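Local coordinates for acyl-CoA dehydrogenase (Geobacillus kaustophilus, PDB 2PG0), which probably catalyses the FAD-dependent dehydrogenation of acyl chains, introducing a double bond at the alpha-beta position, at residues H166-V171 / V192-P197; I153-K158 / F220-V225; V171-T176 / R185-L190; G40-S45 / L210-T215. One frame throughout, in Å; residues are numbered along the deposited sequence.

Contact 1 of 4, residues H166-V171 / V192-P197; sequences HADLIV and VERDTP
Ile170 and Val192 form an antiparallel hydrogen-bonded pair, buried and closely packed. Ile170 N gives its hydrogen to Val192 O and Val192 N returns one to Ile170 O, each bond 2.8 Å long. The branched side chains of both residues suit a buried strand and share one face of the sheet, where Phe199 touches them; Ile170 CD1 also curls back to within 3.4 Å of Val192 O. On the opposite face Leu169 and Glu193 run side by side, Leu169 CD2 lying 3.6 Å from Glu193 CG, while Glu193 OE2 is bonded to Trp114. Arg194 N still holds Asp168 O at 2.9 Å, but beyond it the chain swings off toward solvent through the type II turn from Glu193 to Thr196, with Asp195 exposed. Arg194 stands at this border. It leaves the backbone extended, CG anti to N (chi1 178°), then bends at chi3, bringing NE 2.8 Å from Asp168 OD1 in a nearly straight salt bridge on the anti side of the carboxylate. Its NH2 reaches His166 O at 2.9 Å, a weak bond, and also holds Ile165 O. A methionine in its place would probably leave Asp168 OD1 without this charged mate and take one donor from the carbonyl of His166. Because Asp168 OD2 is gripped by Arg44 and Ile124 N, the buried carboxylate sits between two arginines, which should help to keep it ionised.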
# COMPACT_ATOMS: atom_id res chain seq x y z
N HIS A 166 4.60 40.00 -1.32
CA HIS A 166 3.65 40.91 -1.99
C HIS A 166 2.57 41.49 -1.08
O HIS A 166 2.08 42.59 -1.33
CB HIS A 166 2.96 40.22 -3.17
CG HIS A 166 3.76 40.21 -4.44
ND1 HIS A 166 4.63 41.22 -4.77
CD2 HIS A 166 3.79 39.33 -5.46
CE1 HIS A 166 5.19 40.95 -5.94
NE2 HIS A 166 4.68 39.81 -6.38
N ALA A 167 2.19 40.76 -0.03
CA ALA A 167 1.01 41.10 0.76
C ALA A 167 1.06 42.51 1.36
O ALA A 167 2.05 42.90 1.99
CB ALA A 167 0.75 40.07 1.84
N ASP A 168 -0.01 43.26 1.13
CA ASP A 168 -0.18 44.62 1.63
C ASP A 168 -1.09 44.64 2.86
O ASP A 168 -1.07 45.60 3.64
CB ASP A 168 -0.79 45.49 0.54
CG ASP A 168 -0.05 45.38 -0.77
OD1 ASP A 168 1.09 45.89 -0.86
OD2 ASP A 168 -0.61 44.77 -1.72
N LEU A 169 -1.91 43.60 2.98
CA LEU A 169 -2.81 43.41 4.11
C LEU A 169 -2.58 42.00 4.64
O LEU A 169 -2.74 41.03 3.90
CB LEU A 169 -4.27 43.52 3.67
CG LEU A 169 -4.89 44.85 3.27
CD1 LEU A 169 -6.39 44.64 3.08
CD2 LEU A 169 -4.65 45.94 4.32
N ILE A 170 -2.20 41.87 5.91
CA ILE A 170 -1.98 40.54 6.48
C ILE A 170 -2.92 40.33 7.66
O ILE A 170 -2.90 41.09 8.63
CB ILE A 170 -0.48 40.32 6.88
CG1 ILE A 170 0.47 40.60 5.71
CG2 ILE A 170 -0.26 38.89 7.38
CD1 ILE A 170 0.93 42.07 5.59
N VAL A 171 -3.77 39.30 7.57
CA VAL A 171 -4.61 38.91 8.70
C VAL A 171 -3.75 38.09 9.68
O VAL A 171 -3.33 36.97 9.37
CB VAL A 171 -5.86 38.12 8.24
CG1 VAL A 171 -6.68 37.66 9.45
CG2 VAL A 171 -6.72 38.96 7.28
N VAL A 192 -2.77 43.65 9.64
CA VAL A 192 -1.53 44.43 9.63
C VAL A 192 -1.26 44.93 8.22
O VAL A 192 -1.20 44.14 7.27
CB VAL A 192 -0.33 43.64 10.19
CG1 VAL A 192 0.97 44.45 10.08
CG2 VAL A 192 -0.58 43.25 11.64
N GLU A 193 -1.11 46.24 8.08
CA GLU A 193 -0.92 46.86 6.78
C GLU A 193 0.56 47.03 6.45
O GLU A 193 1.39 47.10 7.35
CB GLU A 193 -1.66 48.21 6.72
CG GLU A 193 -3.16 48.07 6.86
CD GLU A 193 -3.88 49.41 6.87
OE1 GLU A 193 -3.65 50.21 7.80
OE2 GLU A 193 -4.70 49.65 5.95
N ARG A 194 0.88 47.07 5.16
CA ARG A 194 2.24 47.33 4.70
C ARG A 194 2.77 48.62 5.34
O ARG A 194 2.00 49.54 5.62
CB ARG A 194 2.28 47.43 3.17
CG ARG A 194 3.65 47.77 2.58
CD ARG A 194 3.65 47.77 1.04
NE ARG A 194 3.46 46.43 0.48
CZ ARG A 194 4.41 45.50 0.38
NH1 ARG A 194 5.64 45.73 0.81
NH2 ARG A 194 4.12 44.32 -0.16
N ASP A 195 4.08 48.67 5.61
CA ASP A 195 4.76 49.85 6.17
C ASP A 195 4.37 50.20 7.62
O ASP A 195 4.67 51.30 8.10
CB ASP A 195 4.65 51.07 5.24
CG ASP A 195 5.33 50.86 3.89
OD1 ASP A 195 6.36 50.15 3.83
OD2 ASP A 195 4.83 51.41 2.89
N THR A 196 3.73 49.26 8.31
CA THR A 196 3.51 49.35 9.75
C THR A 196 4.87 49.43 10.44
O THR A 196 5.75 48.63 10.15
CB THR A 196 2.73 48.11 10.26
OG1 THR A 196 1.43 48.09 9.68
CG2 THR A 196 2.60 48.12 11.79
N PRO A 197 5.05 50.43 11.34
CA PRO A 197 6.31 50.50 12.07
C PRO A 197 6.50 49.23 12.91
O PRO A 197 5.55 48.78 13.55
CB PRO A 197 6.13 51.72 12.99
CG PRO A 197 5.04 52.53 12.34
CD PRO A 197 4.13 51.52 11.72

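Contact 2 of 4, residues I153-K158 / F220-V225; sequences IVNGQK and FQDAKV
Asn155 and Asp222 carry the polar side of this contact. Asp222 N donates to Asn155 OD1 at 2.8 Å, coming from above the amide plane, and Asn155 ND2 returns a bond of 3.0 Å to Asp222 OD1. The amide and carboxylate planes stand perpendicular, and the two bonds, one of them from a backbone N-H, clasp the corner where the chain turns. That corner is a G1 beta bulge: Asp222, with positive phi (50°), and Ala223 both face Val154, whose N and O each bond to Ala223. Beyond it Gly156 and Phe220 form another hydrogen-bonded pair. At Gly156 a CB would strike the preceding carbonyl O, which suits glycine. Apolar groups fill the inner face: Val154 CG1 rests 3.8 Å from Phe220 CB, and Val154 CB meets the small Ala223 CB at 3.7 Å. Lys158 CG touches the edge of the Phe220 ring, 3.9 Å from CE2, then bends at chi2 to carry NZ to Glu131, Met129 O and Ala173 O. Phe199, from strand 199-201 of the same sheet, sets its ring nearly parallel to Phe220. This inner face lies against the other sheet: Val154 and Val225 pack on Leu190 of strand 187-193, Phe220 on Val192 and Val172.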
# COMPACT_ATOMS: atom_id res chain seq x y z
N ILE A 153 0.31 46.82 20.35
CA ILE A 153 1.75 46.62 20.21
C ILE A 153 1.99 45.13 19.96
O ILE A 153 1.71 44.30 20.83
CB ILE A 153 2.55 47.11 21.45
CG1 ILE A 153 2.18 48.56 21.84
CG2 ILE A 153 4.05 46.95 21.22
CD1 ILE A 153 2.20 49.58 20.70
N VAL A 154 2.47 44.81 18.76
CA VAL A 154 2.57 43.41 18.32
C VAL A 154 4.02 42.91 18.34
O VAL A 154 4.93 43.54 17.80
CB VAL A 154 1.93 43.19 16.91
CG1 VAL A 154 1.94 41.70 16.54
CG2 VAL A 154 0.51 43.72 16.88
N ASN A 155 4.20 41.76 19.00
CA ASN A 155 5.50 41.12 19.09
C ASN A 155 5.38 39.64 18.76
O ASN A 155 4.54 38.94 19.33
CB ASN A 155 6.09 41.32 20.48
CG ASN A 155 6.70 42.68 20.66
OD1 ASN A 155 7.78 42.96 20.14
ND2 ASN A 155 6.01 43.55 21.40
N GLY A 156 6.20 39.17 17.84
CA GLY A 156 6.14 37.77 17.45
C GLY A 156 6.71 37.51 16.08
O GLY A 156 7.25 38.41 15.44
N GLN A 157 6.60 36.26 15.65
CA GLN A 157 7.15 35.84 14.38
C GLN A 157 6.18 34.84 13.77
O GLN A 157 5.63 33.98 14.46
CB GLN A 157 8.53 35.20 14.58
CG GLN A 157 9.23 34.72 13.31
CD GLN A 157 10.63 34.19 13.58
OE1 GLN A 157 11.26 34.54 14.57
NE2 GLN A 157 11.14 33.37 12.67
N LYS A 158 5.94 35.01 12.47
CA LYS A 158 5.08 34.11 11.71
C LYS A 158 5.92 33.49 10.61
O LYS A 158 6.84 34.12 10.10
CB LYS A 158 3.89 34.87 11.13
CG LYS A 158 2.94 35.46 12.18
CD LYS A 158 2.20 34.37 12.93
CE LYS A 158 1.20 34.93 13.91
NZ LYS A 158 0.65 33.85 14.78
N PHE A 220 7.43 40.86 13.88
CA PHE A 220 6.77 41.96 14.56
C PHE A 220 7.60 42.28 15.80
O PHE A 220 7.62 41.49 16.76
CB PHE A 220 5.33 41.60 14.93
CG PHE A 220 4.49 41.13 13.75
CD1 PHE A 220 3.89 42.04 12.89
CD2 PHE A 220 4.32 39.77 13.51
CE1 PHE A 220 3.13 41.61 11.80
CE2 PHE A 220 3.56 39.32 12.42
CZ PHE A 220 2.96 40.24 11.57
N GLN A 221 8.31 43.40 15.74
CA GLN A 221 9.10 43.89 16.86
C GLN A 221 8.50 45.22 17.30
O GLN A 221 8.75 46.26 16.70
CB GLN A 221 10.58 44.03 16.45
CG GLN A 221 11.24 42.67 16.13
CD GLN A 221 12.55 42.76 15.36
OE1 GLN A 221 12.68 42.20 14.27
NE2 GLN A 221 13.54 43.46 15.94
N ASP A 222 7.67 45.14 18.35
CA ASP A 222 6.86 46.27 18.83
C ASP A 222 6.08 46.93 17.69
O ASP A 222 6.11 48.16 17.54
CB ASP A 222 7.72 47.29 19.58
CG ASP A 222 8.25 46.74 20.88
OD1 ASP A 222 7.45 46.22 21.69
OD2 ASP A 222 9.48 46.82 21.08
N ALA A 223 5.40 46.11 16.90
CA ALA A 223 4.64 46.59 15.75
C ALA A 223 3.48 47.43 16.25
O ALA A 223 2.69 46.97 17.08
CB ALA A 223 4.15 45.43 14.92
N LYS A 224 3.38 48.66 15.74
CA LYS A 224 2.36 49.60 16.18
C LYS A 224 1.17 49.54 15.22
O LYS A 224 1.19 50.15 14.15
CB LYS A 224 2.94 51.02 16.24
CG LYS A 224 2.21 51.96 17.19
CD LYS A 224 2.74 53.39 17.10
CE LYS A 224 2.03 54.33 18.09
NZ LYS A 224 2.23 53.91 19.52
N VAL A 225 0.14 48.79 15.61
CA VAL A 225 -1.02 48.55 14.76
C VAL A 225 -2.25 49.26 15.32
O VAL A 225 -2.60 49.04 16.48
CB VAL A 225 -1.31 47.02 14.62
CG1 VAL A 225 -2.47 46.77 13.67
CG2 VAL A 225 -0.07 46.27 14.16

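Contact 3 of 4, residues V171-T176 / R185-L190; sequences VVACKT and RGISLL
Peptide groups of Cys174 and Ser188 are the flat units joined here, by two hydrogen bonds, with Cys174 N 3.0 Å from Ser188 O and Ser188 N 2.9 Å from Cys174 O. Both donors lie nearly along the C=O axis of their acceptors; Val172 and Leu190 form a second hydrogen-bonded pair, with more bent geometry. On one face of this ribbon stand Val172, Cys174, Ser188 and Leu190; Cys174 SG lies 4.1 Å from Leu190 CB. The other face carries Ala173, Lys175, Ile187 and Leu189. Ala173, small enough to sit beneath a leucine, has CB 3.9 Å from Leu189 CD2, and Lys175 bends across Ile187 to bond Ala139 O and Pro183 O. At the hairpin end Thr176 turns OG1 between its backbone N and carbonyl carbon (chi1 43°), which sets it 2.7 Å from Ser188 OG, in a hydrogen bond whose donor may be either hydroxyl. A valine here would probably leave Ser188 OG without its hydroxyl partner, with Gly235 N still donating to it. The hairpin is sandwiched: Ile187 and Leu189 pack on helix 237-273, Val171 and Leu189 on helix 89-105, while Val172, Thr176 and Leu190 face strand 151-161.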
# COMPACT_ATOMS: atom_id res chain seq x y z
N VAL A 171 -3.77 39.30 7.57
CA VAL A 171 -4.61 38.91 8.70
C VAL A 171 -3.75 38.09 9.68
O VAL A 171 -3.33 36.97 9.37
CB VAL A 171 -5.86 38.12 8.24
CG1 VAL A 171 -6.68 37.66 9.45
CG2 VAL A 171 -6.72 38.96 7.28
N VAL A 172 -3.49 38.67 10.85
CA VAL A 172 -2.55 38.08 11.82
C VAL A 172 -3.27 37.52 13.05
O VAL A 172 -4.02 38.24 13.73
CB VAL A 172 -1.45 39.09 12.24
CG1 VAL A 172 -0.47 38.45 13.23
CG2 VAL A 172 -0.69 39.61 11.02
N ALA A 173 -3.04 36.24 13.34
CA ALA A 173 -3.56 35.62 14.56
C ALA A 173 -2.57 35.88 15.69
O ALA A 173 -1.40 35.53 15.60
CB ALA A 173 -3.78 34.11 14.37
N CYS A 174 -3.04 36.52 16.76
CA CYS A 174 -2.17 36.89 17.87
C CYS A 174 -2.89 36.76 19.20
O CYS A 174 -4.11 36.70 19.25
CB CYS A 174 -1.66 38.32 17.69
SG CYS A 174 -2.98 39.47 17.33
N LYS A 175 -2.12 36.69 20.29
CA LYS A 175 -2.71 36.59 21.61
C LYS A 175 -2.87 37.98 22.23
O LYS A 175 -1.89 38.60 22.64
CB LYS A 175 -1.91 35.65 22.51
CG LYS A 175 -2.03 34.17 22.10
CD LYS A 175 -1.93 33.25 23.31
CE LYS A 175 -1.94 31.78 22.91
NZ LYS A 175 -3.21 31.39 22.25
N THR A 176 -4.11 38.46 22.26
CA THR A 176 -4.44 39.71 22.95
C THR A 176 -4.55 39.50 24.47
O THR A 176 -4.46 40.45 25.25
CB THR A 176 -5.74 40.33 22.40
OG1 THR A 176 -6.73 39.31 22.22
CG2 THR A 176 -5.47 41.04 21.08
N ARG A 185 -8.94 31.11 23.82
CA ARG A 185 -9.84 32.23 24.08
C ARG A 185 -9.10 33.57 24.18
O ARG A 185 -9.73 34.62 24.33
CB ARG A 185 -10.66 31.99 25.36
CG ARG A 185 -11.82 31.03 25.19
CD ARG A 185 -12.76 31.10 26.39
NE ARG A 185 -13.73 30.01 26.41
CZ ARG A 185 -14.56 29.75 27.42
NH1 ARG A 185 -14.56 30.51 28.51
NH2 ARG A 185 -15.41 28.73 27.33
N GLY A 186 -7.78 33.51 24.11
CA GLY A 186 -6.96 34.72 24.11
C GLY A 186 -6.50 35.15 22.72
O GLY A 186 -5.70 36.08 22.60
N ILE A 187 -7.01 34.48 21.69
CA ILE A 187 -6.61 34.75 20.31
C ILE A 187 -7.56 35.72 19.60
O ILE A 187 -8.78 35.62 19.72
CB ILE A 187 -6.46 33.44 19.47
CG1 ILE A 187 -5.40 32.52 20.08
CG2 ILE A 187 -6.10 33.76 18.01
CD1 ILE A 187 -5.34 31.12 19.45
N SER A 188 -6.97 36.65 18.86
CA SER A 188 -7.70 37.63 18.07
C SER A 188 -7.10 37.74 16.69
O SER A 188 -5.94 37.39 16.48
CB SER A 188 -7.63 39.00 18.75
OG SER A 188 -8.24 38.96 20.03
N LEU A 189 -7.90 38.22 15.74
CA LEU A 189 -7.40 38.50 14.39
C LEU A 189 -7.19 40.00 14.22
O LEU A 189 -8.08 40.79 14.50
CB LEU A 189 -8.33 37.94 13.31
CG LEU A 189 -8.60 36.43 13.36
CD1 LEU A 189 -9.44 35.99 12.17
CD2 LEU A 189 -7.30 35.62 13.44
N LEU A 190 -6.00 40.37 13.78
CA LEU A 190 -5.63 41.77 13.62
C LEU A 190 -5.06 41.97 12.21
O LEU A 190 -4.14 41.26 11.80
CB LEU A 190 -4.61 42.15 14.70
CG LEU A 190 -4.09 43.58 14.85
CD1 LEU A 190 -5.22 44.55 15.20
CD2 LEU A 190 -3.03 43.61 15.93

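Contact 4 of 4, residues G40-S45 / L210-T215; sequences GIIPRS and LHAQDT
A Schellman motif ends helix 33-39 at Gly40, and the loop that leaves it meets the type I turn from Leu210 to Gln213. Gly40 is the C-prime residue: its phi is positive (89°), while Ile41 N and Gly40 N close the helix on Trp36 O and Glu37 O. A CB here would collide with the preceding carbonyl O, which suits glycine; Gly40 CA lies 3.2 Å from His211 O in a CA-H...O contact, and Ile41 CA makes a similar one with Ala212 O. One water accepts from Ile42 N at 3.0 Å and donates to Ala212 O at 2.8 Å and to Asp214 OD1 at 2.7 Å, tying the three together. A second donates to Gly40 O and Gln213 O, bridging the two segments, though other acceptors compete for its protons. Ile41, with CG1 anti to the backbone N (chi1 -165°) and the chain extended beyond it, lays CD1 across the aliphatic part of Asp214, 3.8 Å from CB, while Asp214 OD2 receives Ile165 N and His166 N. Ile42 CG1 covers the methyl of Ala212 at 4.0 Å, and Trp36 touches both residues. The side chain of Gln213 lies about 3 Å from that of Thr162, an FAD-binding residue. Such a meeting of helix end and beta-domain loop belongs to the acyl-CoA dehydrogenase fold, whose N-terminal helical domain packs against the middle beta domain.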
# COMPACT_ATOMS: atom_id res chain seq x y z
N GLY A 40 11.65 33.72 -8.62
CA GLY A 40 11.20 33.39 -7.27
C GLY A 40 9.94 34.10 -6.84
O GLY A 40 9.52 34.01 -5.67
N ILE A 41 9.31 34.81 -7.77
CA ILE A 41 8.13 35.62 -7.49
C ILE A 41 7.36 35.90 -8.79
O ILE A 41 7.95 35.97 -9.87
CB ILE A 41 8.52 36.94 -6.74
CG1 ILE A 41 7.29 37.62 -6.11
CG2 ILE A 41 9.33 37.88 -7.66
CD1 ILE A 41 7.66 38.69 -5.05
N ILE A 42 6.04 36.00 -8.66
CA ILE A 42 5.16 36.38 -9.77
C ILE A 42 4.98 37.91 -9.71
O ILE A 42 4.62 38.45 -8.67
CB ILE A 42 3.78 35.65 -9.67
CG1 ILE A 42 3.97 34.13 -9.74
CG2 ILE A 42 2.81 36.15 -10.77
CD1 ILE A 42 2.71 33.32 -9.43
N PRO A 43 5.21 38.61 -10.84
CA PRO A 43 5.19 40.07 -10.78
C PRO A 43 3.83 40.64 -10.38
O PRO A 43 2.78 40.08 -10.74
CB PRO A 43 5.57 40.49 -12.21
CG PRO A 43 5.25 39.31 -13.07
CD PRO A 43 5.46 38.10 -12.20
N ARG A 44 3.87 41.75 -9.64
CA ARG A 44 2.68 42.53 -9.27
C ARG A 44 1.80 42.85 -10.47
O ARG A 44 0.58 42.92 -10.35
CB ARG A 44 3.09 43.86 -8.63
CG ARG A 44 3.41 43.82 -7.15
CD ARG A 44 2.27 43.24 -6.34
NE ARG A 44 1.26 44.22 -5.90
CZ ARG A 44 1.15 44.67 -4.65
NH1 ARG A 44 1.98 44.25 -3.70
NH2 ARG A 44 0.19 45.53 -4.34
N SER A 45 2.43 43.09 -11.62
CA SER A 45 1.71 43.42 -12.85
C SER A 45 0.72 42.32 -13.25
O SER A 45 -0.34 42.62 -13.81
CB SER A 45 2.69 43.74 -13.99
OG SER A 45 3.48 42.61 -14.31
N LEU A 210 7.09 25.02 -5.49
CA LEU A 210 6.32 26.28 -5.48
C LEU A 210 7.30 27.45 -5.60
O LEU A 210 7.19 28.45 -4.90
CB LEU A 210 5.45 26.39 -4.21
CG LEU A 210 4.02 25.82 -4.23
CD1 LEU A 210 4.00 24.34 -4.57
CD2 LEU A 210 3.30 26.06 -2.89
N HIS A 211 8.25 27.30 -6.52
CA HIS A 211 9.38 28.22 -6.63
C HIS A 211 8.99 29.67 -6.96
O HIS A 211 9.70 30.60 -6.58
CB HIS A 211 10.41 27.71 -7.65
CG HIS A 211 11.30 26.63 -7.11
ND1 HIS A 211 12.13 25.89 -7.92
CD2 HIS A 211 11.49 26.16 -5.85
CE1 HIS A 211 12.80 25.01 -7.18
NE2 HIS A 211 12.42 25.16 -5.92
N ALA A 212 7.85 29.86 -7.64
CA ALA A 212 7.37 31.21 -7.95
C ALA A 212 6.45 31.81 -6.89
O ALA A 212 6.00 32.95 -7.04
CB ALA A 212 6.71 31.24 -9.35
N GLN A 213 6.15 31.06 -5.83
CA GLN A 213 5.37 31.58 -4.71
C GLN A 213 6.30 32.26 -3.71
O GLN A 213 7.29 31.66 -3.28
CB GLN A 213 4.59 30.45 -4.02
CG GLN A 213 3.12 30.79 -3.72
CD GLN A 213 2.95 32.11 -2.99
OE1 GLN A 213 3.47 32.30 -1.89
NE2 GLN A 213 2.21 33.03 -3.60
N ASP A 214 5.99 33.50 -3.36
CA ASP A 214 6.84 34.30 -2.46
C ASP A 214 6.53 34.01 -0.98
O ASP A 214 5.96 34.83 -0.27
CB ASP A 214 6.71 35.80 -2.75
CG ASP A 214 5.26 36.29 -2.76
OD1 ASP A 214 4.43 35.73 -3.51
OD2 ASP A 214 4.94 37.23 -2.00
N THR A 215 6.94 32.83 -0.53
CA THR A 215 6.75 32.42 0.85
C THR A 215 7.82 33.07 1.71
O THR A 215 8.99 33.06 1.35
CB THR A 215 6.84 30.89 1.01
OG1 THR A 215 6.22 30.25 -0.10
CG2 THR A 215 6.16 30.46 2.31
O HOH W 1 10.27 31.98 -3.83
O HOH W 2 4.60 35.17 -6.19

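How the contacts relate
Contacts 1 and 3 are two ends of one hairpin, strands 169-175 and 187-193, sharing Val171 with centres about 15 Å apart. Contact 2 belongs to the second sheet, its centre about 12 Å from each of theirs; the two sheets pack face to face. Along the chain contact 3 is nested in contact 1, and contact 1 in contact 2. Contact 4 lies about 17 Å from contact 1, centre to centre, and touches it through the loop 166-168. Its segments alternate with those of contact 2, about 9 Å away at the nearest atoms. Contacts 1 to 3 build the middle beta domain, whose residues help bind FAD; contact 4 ties it to the N-terminal helical domain.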